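PDB 6O38: acinetobacter secreted protease CpaA from Acinetobacter nosocomialis M2, which probably cleaves proteins as a zinc metalloprotease exported by the type II secretion system with the help of its chaperone CpaB. Local coordinates for residues E435-G440 and W472-A477; L378-P383 and D456-Q461; A430-E435 and P465-C470; T439-T444 and S478-I483; V402-L407 and C491-M496. All coordinates share one frame; numbering follows the deposited sequence.

Contact 1: residues E435-G440 and W472-A477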
# COMPACT_ATOMS: atom_id res chain seq x y z
N GLU A 435 14.77 20.22 22.54
CA GLU A 435 15.51 21.47 22.57
C GLU A 435 15.98 21.88 21.18
O GLU A 435 16.04 23.07 20.87
CB GLU A 435 16.70 21.34 23.53
CG GLU A 435 17.25 22.65 24.03
CD GLU A 435 18.28 22.45 25.14
OE1 GLU A 435 18.77 21.32 25.29
OE2 GLU A 435 18.58 23.42 25.87
N ALA A 436 16.32 20.90 20.32
CA ALA A 436 16.86 21.22 19.00
C ALA A 436 15.82 21.91 18.12
O ALA A 436 16.16 22.78 17.32
CB ALA A 436 17.38 19.96 18.33
N ILE A 437 14.55 21.52 18.25
CA ILE A 437 13.51 22.12 17.41
C ILE A 437 13.31 23.59 17.77
O ILE A 437 12.86 24.38 16.94
CB ILE A 437 12.20 21.32 17.53
CG1 ILE A 437 11.37 21.46 16.25
CG2 ILE A 437 11.40 21.75 18.75
CD1 ILE A 437 12.03 20.83 15.04
N SER A 438 13.64 23.97 19.01
CA SER A 438 13.52 25.37 19.42
C SER A 438 14.69 26.20 18.92
O SER A 438 14.51 27.16 18.17
CB SER A 438 13.41 25.45 20.95
OG SER A 438 12.07 25.30 21.37
N THR A 439 15.91 25.83 19.33
CA THR A 439 17.09 26.62 18.98
C THR A 439 17.41 26.57 17.49
O THR A 439 18.08 27.47 16.98
CB THR A 439 18.30 26.15 19.79
OG1 THR A 439 18.76 24.89 19.27
CG2 THR A 439 17.92 25.99 21.25
N GLY A 440 16.96 25.53 16.78
CA GLY A 440 17.17 25.46 15.35
C GLY A 440 16.52 26.59 14.57
O GLY A 440 16.94 26.88 13.45
N TRP A 472 9.56 15.71 16.52
CA TRP A 472 9.09 17.01 16.99
C TRP A 472 8.87 17.93 15.80
O TRP A 472 9.64 17.92 14.84
CB TRP A 472 10.09 17.65 17.96
CG TRP A 472 10.24 16.89 19.24
CD1 TRP A 472 11.24 16.03 19.57
CD2 TRP A 472 9.35 16.92 20.36
NE1 TRP A 472 11.03 15.52 20.83
CE2 TRP A 472 9.88 16.05 21.34
CE3 TRP A 472 8.15 17.59 20.64
CZ2 TRP A 472 9.25 15.84 22.57
CZ3 TRP A 472 7.54 17.38 21.86
CH2 TRP A 472 8.09 16.52 22.81
N ALA A 473 7.80 18.73 15.87
CA ALA A 473 7.48 19.71 14.84
C ALA A 473 6.42 20.69 15.34
O ALA A 473 5.41 20.27 15.93
CB ALA A 473 6.99 19.02 13.57
N TRP A 474 6.63 21.98 15.11
CA TRP A 474 5.64 22.98 15.48
C TRP A 474 4.38 22.84 14.62
O TRP A 474 4.46 22.64 13.41
CB TRP A 474 6.22 24.39 15.32
CG TRP A 474 7.47 24.61 16.12
CD1 TRP A 474 8.75 24.58 15.67
CD2 TRP A 474 7.55 24.90 17.53
NE1 TRP A 474 9.63 24.82 16.70
CE2 TRP A 474 8.92 25.03 17.85
CE3 TRP A 474 6.60 25.06 18.54
CZ2 TRP A 474 9.36 25.31 19.14
CZ3 TRP A 474 7.04 25.34 19.82
CH2 TRP A 474 8.40 25.46 20.11
N ILE A 475 3.23 22.93 15.27
CA ILE A 475 1.94 22.77 14.60
C ILE A 475 1.50 24.10 14.02
O ILE A 475 1.53 25.13 14.71
CB ILE A 475 0.88 22.21 15.57
CG1 ILE A 475 1.35 20.87 16.15
CG2 ILE A 475 -0.46 22.06 14.87
CD1 ILE A 475 0.26 20.11 16.87
N ASN A 476 1.09 24.09 12.75
CA ASN A 476 0.63 25.28 12.04
C ASN A 476 1.70 26.37 12.07
O ASN A 476 1.49 27.49 12.53
CB ASN A 476 -0.70 25.78 12.62
CG ASN A 476 -1.39 26.79 11.73
OD1 ASN A 476 -1.26 26.74 10.50
ND2 ASN A 476 -2.14 27.71 12.33
N ALA A 477 2.87 26.00 11.56
CA ALA A 477 4.08 26.79 11.78
C ALA A 477 4.12 28.01 10.87
O ALA A 477 3.83 27.91 9.67
CB ALA A 477 5.31 25.92 11.55
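Ile437 lies against the NE1 rim of the Trp474 indole, its CG1 3.8 Å from NE1 of Trp474, and also meets the beta carbon of Trp472. The contact sets helix 433-439 beside strand 471-473, the antiparallel strand that in metzincin proteases forms the edge of the main sheet next to the active-site cleft. It illustrates how a helix can be fixed to a sheet edge by one branched side chain and one indole.

Ile437 does most of the filling. With CG1 anti to the backbone N (chi1 -152°), its CD1 reaches 3.8 Å from the carbonyl O of Trp472, while CB stands 4.3 Å from CB of Trp472. The ring of Trp472 itself turns off along the start of the helix, so that here it offers chiefly its root. Ile437 and Trp474 slide past one another in opposite directions. Ile483 and Ala485 on strand 483-487 also pack on Ile437, and Leu173 of the neighbouring chaperone chain, CpaB, packs on both Ile437 and Trp474. His175 of CpaB adds its ring at a shallow angle to the indole.

The polar part is equally economical. Trp474 presents an edge to the helix, and its N-H, fairly straight at 161°, supplies a buried bond that fixes the rotation of the ring. Ser438 lies farther along the same edge, OG 3.5 Å from CZ2 of Trp474. The acceptor, Ile437 O, lies 3.3 Å from Trp474 NE1, which stands well above the carbonyl plane.

Contact 2: residues L378-P383 and D456-Q461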
# COMPACT_ATOMS: atom_id res chain seq x y z
N LEU A 378 15.12 22.35 3.53
CA LEU A 378 16.54 22.23 3.85
C LEU A 378 16.73 21.03 4.77
O LEU A 378 16.15 20.97 5.86
CB LEU A 378 17.06 23.50 4.52
CG LEU A 378 18.44 23.39 5.18
CD1 LEU A 378 19.51 23.07 4.15
CD2 LEU A 378 18.78 24.67 5.94
N LEU A 379 17.53 20.06 4.32
CA LEU A 379 17.77 18.84 5.07
C LEU A 379 19.06 18.98 5.86
O LEU A 379 20.13 19.22 5.28
CB LEU A 379 17.83 17.63 4.13
CG LEU A 379 16.63 17.45 3.21
CD1 LEU A 379 16.77 16.19 2.37
CD2 LEU A 379 15.33 17.42 4.01
N VAL A 380 18.97 18.83 7.18
CA VAL A 380 20.11 18.95 8.08
C VAL A 380 20.31 17.60 8.76
O VAL A 380 19.38 17.07 9.37
CB VAL A 380 19.91 20.06 9.12
CG1 VAL A 380 21.17 20.26 9.94
CG2 VAL A 380 19.50 21.36 8.43
N SER A 381 21.53 17.07 8.65
CA SER A 381 21.88 15.79 9.26
C SER A 381 23.00 16.01 10.28
O SER A 381 24.01 16.64 9.97
CB SER A 381 22.32 14.77 8.21
OG SER A 381 22.17 13.45 8.69
N SER A 382 22.81 15.48 11.48
CA SER A 382 23.80 15.63 12.53
C SER A 382 25.04 14.79 12.21
O SER A 382 24.92 13.69 11.66
CB SER A 382 23.23 15.21 13.88
OG SER A 382 24.22 15.26 14.90
N PRO A 383 26.24 15.29 12.51
CA PRO A 383 27.44 14.45 12.35
C PRO A 383 27.38 13.16 13.14
O PRO A 383 27.97 12.16 12.72
CB PRO A 383 28.57 15.37 12.84
CG PRO A 383 28.04 16.75 12.72
CD PRO A 383 26.57 16.65 12.97
N ASP A 456 11.99 27.01 1.94
CA ASP A 456 10.75 27.37 2.62
C ASP A 456 10.69 26.77 4.02
O ASP A 456 10.04 27.34 4.90
CB ASP A 456 9.55 26.93 1.79
CG ASP A 456 9.39 27.74 0.52
OD1 ASP A 456 9.46 28.99 0.60
OD2 ASP A 456 9.19 27.14 -0.55
N GLY A 457 11.35 25.64 4.24
CA GLY A 457 11.37 25.00 5.54
C GLY A 457 12.68 24.28 5.76
O GLY A 457 13.51 24.15 4.85
N VAL A 458 12.86 23.81 6.99
CA VAL A 458 14.06 23.09 7.40
C VAL A 458 13.65 21.83 8.14
O VAL A 458 12.67 21.84 8.90
CB VAL A 458 14.98 23.99 8.27
CG1 VAL A 458 14.17 24.70 9.34
CG2 VAL A 458 16.11 23.17 8.89
N TYR A 459 14.38 20.74 7.91
CA TYR A 459 14.14 19.48 8.60
C TYR A 459 15.47 18.93 9.09
O TYR A 459 16.47 18.97 8.38
CB TYR A 459 13.44 18.47 7.68
CG TYR A 459 12.80 17.33 8.43
CD1 TYR A 459 13.51 16.18 8.74
CD2 TYR A 459 11.47 17.41 8.84
CE1 TYR A 459 12.92 15.14 9.42
CE2 TYR A 459 10.87 16.37 9.53
CZ TYR A 459 11.60 15.24 9.82
OH TYR A 459 11.01 14.20 10.50
N TYR A 460 15.46 18.40 10.32
CA TYR A 460 16.68 18.02 11.02
C TYR A 460 16.64 16.54 11.37
O TYR A 460 15.63 16.05 11.90
CB TYR A 460 16.86 18.86 12.28
CG TYR A 460 18.06 18.48 13.11
CD1 TYR A 460 19.35 18.69 12.64
CD2 TYR A 460 17.91 17.92 14.38
CE1 TYR A 460 20.46 18.35 13.40
CE2 TYR A 460 19.01 17.58 15.14
CZ TYR A 460 20.28 17.79 14.65
OH TYR A 460 21.37 17.45 15.41
N GLN A 461 17.72 15.83 11.06
CA GLN A 461 17.88 14.42 11.40
C GLN A 461 19.05 14.30 12.37
O GLN A 461 20.21 14.48 11.99
CB GLN A 461 18.13 13.59 10.14
CG GLN A 461 18.53 12.15 10.40
CD GLN A 461 18.62 11.33 9.12
OE1 GLN A 461 17.66 10.68 8.72
NE2 GLN A 461 19.78 11.37 8.47
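A parallel strand pair joins Leu378-Ser381 to Gly457-Gln461, with Leu378 level with Val458 and Ser381 with Gln461. Leu378, Val380 and Ser382 turn their backbone N-H groups across: Leu378 N lies 2.8 Å from Gly457 O, Val380 N 2.8 Å from Tyr459 O, and Ser382 N bonds to Gln461 O. In return Leu378 O and Val380 O accept from Tyr459 N and Gln461 N. Strands 367-381 and 457-462 lie side by side in the twisted sheet of the metzincin-like catalytic domain, where strand 416-425 flanks the first and 483-487 the second.

The two faces differ in chemistry. On one, Val380 sits between its neighbours, CG2 3.9 Å from CG2 of Val458 and CG1 at the ring edge of Tyr460, 3.6 Å from its CD1; the Tyr460 hydroxyl runs on past Ser382 CB to Glu464. The other face looks onto helices 391-411 and 496-504. There CG of Tyr459, anti to the backbone N (chi1 -162°), sends the ring toward Glu499 and its hydroxyl to Asn486. Gln461 is fully extended up to its amide, which donates NE2 almost in its own plane to Ser381 OG at 3.2 Å and also to Ala394 O.

Contact 3: residues A430-E435 and P465-C470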
# COMPACT_ATOMS: atom_id res chain seq x y z
N ALA A 430 22.09 21.31 21.30
CA ALA A 430 20.96 20.95 22.13
C ALA A 430 21.22 19.57 22.73
O ALA A 430 21.72 18.68 22.05
CB ALA A 430 19.65 20.93 21.32
N ALA A 431 20.86 19.42 24.01
CA ALA A 431 20.98 18.12 24.66
C ALA A 431 19.87 17.16 24.25
O ALA A 431 20.04 15.94 24.38
CB ALA A 431 20.98 18.29 26.18
N THR A 432 18.73 17.67 23.78
CA THR A 432 17.59 16.85 23.41
C THR A 432 17.03 17.29 22.06
O THR A 432 17.29 18.41 21.59
CB THR A 432 16.46 16.93 24.46
OG1 THR A 432 15.96 18.27 24.52
CG2 THR A 432 16.97 16.52 25.84
N LEU A 433 16.26 16.40 21.45
CA LEU A 433 15.61 16.73 20.18
C LEU A 433 14.54 17.80 20.40
O LEU A 433 14.33 18.66 19.53
CB LEU A 433 15.00 15.47 19.57
CG LEU A 433 14.71 15.52 18.06
CD1 LEU A 433 15.98 15.81 17.26
CD2 LEU A 433 14.05 14.23 17.59
N LYS A 434 13.88 17.76 21.56
CA LYS A 434 12.91 18.79 21.92
C LYS A 434 13.56 20.16 21.99
O LYS A 434 12.97 21.16 21.56
CB LYS A 434 12.33 18.45 23.30
CG LYS A 434 11.30 19.42 23.85
CD LYS A 434 10.88 18.97 25.24
CE LYS A 434 9.87 19.91 25.86
NZ LYS A 434 9.46 19.43 27.21
N GLU A 435 14.77 20.22 22.54
CA GLU A 435 15.51 21.47 22.57
C GLU A 435 15.98 21.88 21.18
O GLU A 435 16.04 23.07 20.87
CB GLU A 435 16.70 21.34 23.53
CG GLU A 435 17.25 22.65 24.03
CD GLU A 435 18.28 22.45 25.14
OE1 GLU A 435 18.77 21.32 25.29
OE2 GLU A 435 18.58 23.42 25.87
N PRO A 465 18.60 12.33 22.26
CA PRO A 465 17.40 11.69 22.81
C PRO A 465 16.25 12.68 22.91
O PRO A 465 16.42 13.81 23.37
CB PRO A 465 17.85 11.21 24.19
CG PRO A 465 18.97 12.14 24.55
CD PRO A 465 19.67 12.46 23.26
N GLY A 466 15.06 12.24 22.48
CA GLY A 466 13.86 13.04 22.63
C GLY A 466 13.29 12.98 24.04
O GLY A 466 13.52 12.04 24.80
N ASP A 467 12.53 14.02 24.39
CA ASP A 467 11.86 14.12 25.69
C ASP A 467 10.45 13.55 25.57
O ASP A 467 9.44 14.26 25.56
CB ASP A 467 11.83 15.56 26.17
CG ASP A 467 13.20 16.11 26.48
OD1 ASP A 467 14.09 15.32 26.84
OD2 ASP A 467 13.37 17.34 26.38
N GLY A 468 10.38 12.22 25.48
CA GLY A 468 9.11 11.53 25.42
C GLY A 468 8.65 11.13 24.04
O GLY A 468 7.47 10.83 23.86
N GLY A 469 9.55 11.11 23.06
CA GLY A 469 9.20 10.77 21.69
C GLY A 469 10.34 11.07 20.74
O GLY A 469 11.23 11.87 21.06
N CYS A 470 10.32 10.44 19.57
CA CYS A 470 11.41 10.57 18.61
C CYS A 470 11.15 11.58 17.50
O CYS A 470 11.98 11.70 16.59
CB CYS A 470 11.74 9.19 18.02
SG CYS A 470 10.44 8.33 17.09
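Thr432 and Leu433 meet the loop 465-470 through a backbone hydrogen bond, a weak hydroxyl bond and side-chain packing. Leu433 N donates to Pro465 O over 3.2 Å at an angle of 157°. Beside it, Thr432 OG1 makes a weak hydrogen bond to Asp467 OD2 at 3.3 Å; the two side chains cross at about a right angle, with the methyl CG2 alongside the other carboxylate oxygen, OD1. Lys434 also crosses Asp467 at a steep angle, passing its methylenes across the carboxylate, CD nearest OD2. Its fully extended chain carries the ammonium past it, so that NZ stays 4.5 Å from OD2 of Asp467, too far for a salt bridge, although the charges probably still attract.

The next shell explains why Thr432 stands as it does. It is the N-cap of helix 433-439: with OG1 between the backbone N and the carbonyl carbon (chi1 64°), the hydroxyl accepts from Glu435 N at 3.0 Å. One oxygen thus serves the helix start and the loop together, and Asp467, lying close to that helix end, would be favoured electrostatically. Glu435 reaches out on an extended chain, its OE1 accepting from Ala431 N at 3.1 Å.

Farther in, Leu433 CD2 comes 3.4 Å from Cys470 O and the leucine goes on to pack on Ala485 of strand 483-487 and Trp472 of strand 471-473. Cys470 is disulfide-bonded to Cys491, and the backbone of the CpaB chaperone chain pairs with it. The helix start and the loop thus lie beside strands 471-473 and 483-487, with the chaperone chain alongside Cys470.

Contact 4: residues T439-T444 and S478-I483. With SO4 (sulfate ion), chain N.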
# COMPACT_ATOMS: atom_id res chain seq x y z
N THR A 439 15.91 25.83 19.33
CA THR A 439 17.09 26.62 18.98
C THR A 439 17.41 26.57 17.49
O THR A 439 18.08 27.47 16.98
CB THR A 439 18.30 26.15 19.79
OG1 THR A 439 18.76 24.89 19.27
CG2 THR A 439 17.92 25.99 21.25
N GLY A 440 16.96 25.53 16.78
CA GLY A 440 17.17 25.46 15.35
C GLY A 440 16.52 26.59 14.57
O GLY A 440 16.94 26.88 13.45
N ARG A 441 15.52 27.24 15.16
CA ARG A 441 14.85 28.35 14.49
C ARG A 441 15.73 29.60 14.46
O ARG A 441 15.57 30.45 13.57
CB ARG A 441 13.53 28.66 15.18
CG ARG A 441 12.62 27.45 15.34
CD ARG A 441 11.43 27.78 16.22
NE ARG A 441 11.84 28.27 17.54
CZ ARG A 441 11.00 28.55 18.53
NH1 ARG A 441 9.70 28.41 18.35
NH2 ARG A 441 11.47 28.99 19.69
N ASP A 442 16.66 29.71 15.41
CA ASP A 442 17.54 30.87 15.51
C ASP A 442 18.99 30.55 15.16
O ASP A 442 19.80 31.47 15.05
CB ASP A 442 17.49 31.45 16.93
CG ASP A 442 16.08 31.66 17.43
OD1 ASP A 442 15.35 32.47 16.81
OD2 ASP A 442 15.69 31.03 18.43
N ASP A 443 19.32 29.27 15.00
CA ASP A 443 20.69 28.85 14.70
C ASP A 443 21.19 29.55 13.44
O ASP A 443 20.57 29.46 12.38
CB ASP A 443 20.73 27.33 14.54
CG ASP A 443 22.15 26.79 14.43
OD1 ASP A 443 22.96 27.32 13.65
OD2 ASP A 443 22.44 25.82 15.16
N THR A 444 22.33 30.23 13.57
CA THR A 444 22.83 31.06 12.48
C THR A 444 23.27 30.20 11.30
O THR A 444 23.08 30.59 10.14
CB THR A 444 23.98 31.93 12.97
OG1 THR A 444 23.60 32.58 14.19
CG2 THR A 444 24.34 32.98 11.95
N SER A 478 4.47 29.15 11.44
CA SER A 478 4.83 30.32 10.66
C SER A 478 6.19 30.10 9.99
O SER A 478 6.82 29.05 10.15
CB SER A 478 4.85 31.57 11.54
OG SER A 478 5.82 31.46 12.56
N ALA A 479 6.63 31.09 9.22
CA ALA A 479 7.95 31.01 8.61
C ALA A 479 9.04 30.84 9.67
O ALA A 479 10.03 30.14 9.44
CB ALA A 479 8.22 32.26 7.77
N TYR A 480 8.86 31.46 10.84
CA TYR A 480 9.84 31.33 11.91
C TYR A 480 9.85 29.93 12.51
O TYR A 480 10.90 29.44 12.93
CB TYR A 480 9.58 32.38 12.99
CG TYR A 480 10.46 32.23 14.21
CD1 TYR A 480 11.80 32.59 14.16
CD2 TYR A 480 9.95 31.74 15.40
CE1 TYR A 480 12.61 32.45 15.27
CE2 TYR A 480 10.75 31.61 16.52
CZ TYR A 480 12.08 31.97 16.45
OH TYR A 480 12.89 31.83 17.56
N ASN A 481 8.69 29.28 12.57
CA ASN A 481 8.56 27.98 13.23
C ASN A 481 8.56 26.82 12.25
O ASN A 481 8.34 25.67 12.66
CB ASN A 481 7.28 27.94 14.07
CG ASN A 481 7.37 28.81 15.31
OD1 ASN A 481 8.33 28.73 16.07
ND2 ASN A 481 6.36 29.65 15.52
N MSE A 482 8.82 27.07 10.97
CA MSE A 482 8.79 26.01 9.97
C MSE A 482 10.01 25.11 10.09
O MSE A 482 10.97 25.24 9.34
CB MSE A 482 8.71 26.61 8.56
CG MSE A 482 8.40 25.60 7.47
SE MSE A 482 6.64 24.79 7.68
CE MSE A 482 6.81 23.36 6.36
N ILE A 483 9.96 24.18 11.05
CA ILE A 483 11.07 23.27 11.29
C ILE A 483 10.52 21.97 11.86
O ILE A 483 9.56 21.97 12.64
CB ILE A 483 12.13 23.90 12.23
CG1 ILE A 483 13.32 22.96 12.42
CG2 ILE A 483 11.51 24.27 13.57
CD1 ILE A 483 14.47 23.58 13.18
S SO4 N . 8.65 29.32 22.01
O1 SO4 N . 9.05 30.60 22.60
O2 SO4 N . 8.34 29.52 20.60
O3 SO4 N . 9.75 28.36 22.14
O4 SO4 N . 7.47 28.81 22.70
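Arg441 and Tyr480 cross at about a right angle, the arginine running across one face of the ring, CB at one place and the guanidinium at another. Its CB lies over the face, 4.1 Å from the ring centroid and 24° off the normal, a CH-pi contact. Beyond, the chain bends at chi3 (-57°), which brings the guanidinium back against Tyr480 CE2; that carbon stands over the centre of the group, and the two planes are inclined by 37° rather than stacked flat. CG of the same arginine rests 3.8 Å from CG2 of Ile483, whose CD1 reaches Gly440.

The guanidinium edge points elsewhere. NH1 gives one hydrogen to Asn481 OD1 at 2.7 Å, approaching a little out of the carbonyl plane, and another to sulfate O2 at 2.9 Å, while NH2 bonds to sulfate O3 at 3.1 Å. NE is taken by Ser438 O, so all three nitrogens have partners. The tyrosine hydroxyl, at the far end of the ring, donates to Asp442 OD1 over 2.7 Å, meeting the carboxylate on its syn side.

The loop between helices 433-439 and 444-452 is thus tied to the loop before strand 483-487 by these side chains at the surface of the reprolysin-like domain. The sulfate probably comes from the crystallisation liquor, yet its two-nitrogen grip suggests that Arg441, positioned by Asn481, Tyr480 and Ser438 O, could offer a positively charged site to an anion.

Contact 5: residues V402-L407 and C491-M496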
# COMPACT_ATOMS: atom_id res chain seq x y z
N VAL A 402 11.39 12.10 2.03
CA VAL A 402 10.79 13.07 1.11
C VAL A 402 9.91 12.36 0.09
O VAL A 402 8.78 12.79 -0.18
CB VAL A 402 11.89 13.90 0.42
CG1 VAL A 402 11.27 14.87 -0.58
CG2 VAL A 402 12.71 14.66 1.45
N ASN A 403 10.41 11.26 -0.48
CA ASN A 403 9.64 10.53 -1.49
C ASN A 403 8.35 9.97 -0.91
O ASN A 403 7.31 9.97 -1.58
CB ASN A 403 10.49 9.41 -2.08
CG ASN A 403 11.67 9.93 -2.88
OD1 ASN A 403 11.58 11.00 -3.50
ND2 ASN A 403 12.77 9.20 -2.87
N LEU A 404 8.39 9.48 0.33
CA LEU A 404 7.18 8.94 0.95
C LEU A 404 6.17 10.04 1.24
O LEU A 404 4.96 9.83 1.10
CB LEU A 404 7.54 8.19 2.23
CG LEU A 404 6.37 7.53 2.96
CD1 LEU A 404 5.77 6.42 2.11
CD2 LEU A 404 6.81 6.99 4.31
N THR A 405 6.65 11.23 1.64
CA THR A 405 5.74 12.35 1.86
C THR A 405 5.05 12.76 0.57
O THR A 405 3.83 12.97 0.54
CB THR A 405 6.51 13.53 2.46
OG1 THR A 405 7.21 13.11 3.63
CG2 THR A 405 5.54 14.65 2.83
N ASN A 406 5.81 12.87 -0.52
CA ASN A 406 5.22 13.25 -1.80
C ASN A 406 4.26 12.17 -2.31
O ASN A 406 3.24 12.49 -2.93
CB ASN A 406 6.31 13.51 -2.84
CG ASN A 406 7.12 14.76 -2.52
OD1 ASN A 406 6.65 15.66 -1.83
ND2 ASN A 406 8.34 14.81 -3.03
N LEU A 407 4.57 10.90 -2.05
CA LEU A 407 3.65 9.83 -2.42
C LEU A 407 2.37 9.90 -1.61
O LEU A 407 1.27 9.72 -2.15
CB LEU A 407 4.33 8.47 -2.25
CG LEU A 407 3.43 7.25 -2.47
CD1 LEU A 407 3.00 7.16 -3.93
CD2 LEU A 407 4.13 5.98 -2.03
N CYS A 491 12.75 6.48 15.54
CA CYS A 491 11.95 6.94 14.41
C CYS A 491 12.55 6.44 13.10
O CYS A 491 13.77 6.45 12.92
CB CYS A 491 11.86 8.46 14.38
SG CYS A 491 10.45 9.21 15.26
N SER A 492 11.68 6.01 12.19
CA SER A 492 12.09 5.62 10.85
C SER A 492 11.85 6.79 9.89
O SER A 492 11.41 7.87 10.28
CB SER A 492 11.33 4.37 10.39
OG SER A 492 10.02 4.68 9.98
N PHE A 493 12.14 6.56 8.61
CA PHE A 493 11.97 7.62 7.61
C PHE A 493 10.50 7.93 7.33
O PHE A 493 10.22 8.92 6.64
CB PHE A 493 12.68 7.25 6.31
CG PHE A 493 12.14 6.01 5.65
CD1 PHE A 493 12.65 4.76 5.96
CD2 PHE A 493 11.13 6.10 4.70
CE1 PHE A 493 12.16 3.63 5.35
CE2 PHE A 493 10.63 4.96 4.09
CZ PHE A 493 11.15 3.73 4.41
N ALA A 494 9.57 7.13 7.84
CA ALA A 494 8.15 7.45 7.72
C ALA A 494 7.71 8.56 8.67
O ALA A 494 6.55 8.99 8.59
CB ALA A 494 7.31 6.19 7.96
N ALA A 495 8.60 9.02 9.55
CA ALA A 495 8.26 10.07 10.50
C ALA A 495 8.19 11.45 9.86
O ALA A 495 7.54 12.34 10.41
CB ALA A 495 9.27 10.09 11.65
N MSE A 496 8.85 11.65 8.72
CA MSE A 496 8.91 12.96 8.09
C MSE A 496 7.53 13.44 7.64
O MSE A 496 7.14 14.57 7.93
CB MSE A 496 9.86 12.96 6.90
CG MSE A 496 10.10 14.36 6.34
SE MSE A 496 11.14 14.39 4.70
CE MSE A 496 11.39 16.32 4.56
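Leu404 against Ala494 and Val402 against Met496 form an apolar seam between helix 391-411 and the turn that leads into helix 496-504, the active-site helix whose His498 and His502 bind zinc. Packing of a long helix against the start of the zinc-binding helix fits the metzincin architecture of this reprolysin-like domain.

Van der Waals contacts make up the crossing. Leu404, with CG anti to the backbone N (chi1 -178°), pushes CD2 to 3.8 Å from CB of Ala494, and the same methyl meets Phe493 obliquely, 4.3 Å from CE2. Met496, present as selenomethionine, is stretched out along its whole length and lies beside Val402, both side chains pointing the same way. Leu418 of strand 416-425 touches Val402 and Met496 and so closes the seam on the sheet side.

Polar groups act within each side. Thr405 crosses Met496 at about a right angle, its OG1 4.2 Å from CG of Met496, but that hydroxyl is bonded to Gly401 O in its own helix. Across the way, Ser492 OG accepts from Ala494 N at 3.3 Å, an ST turn that shapes the chain just ahead of the helix. The selenium of Met496, its atom nearest to Val402, lies 3.6 Å from CG2 of Val402.

Overall arrangement
Contacts 2 and 5 are fully buried: contact 2 is backbone-bonded sheet, contact 5 apolar packing of helix 391-411 on the turn into helix 496-504, both on one face of that sheet, and they touch where Tyr459 and Leu379 reach Met496. Contact 1 is buried too, at the sheet edge; the chaperone reaches contacts 1, 3, 4 and 5 but not contact 2. Contact 1 shares helix 433-439 with contact 3 and its following turn with contact 4, and the indole of Trp474 rests on Arg441. The Cys470-Cys491 disulfide links contacts 3 and 5, whose centres are 20 Å apart. Contacts 3 and 4, only partly buried, gather charged side chains, whereas the polar bonds of contact 2 are mostly backbone.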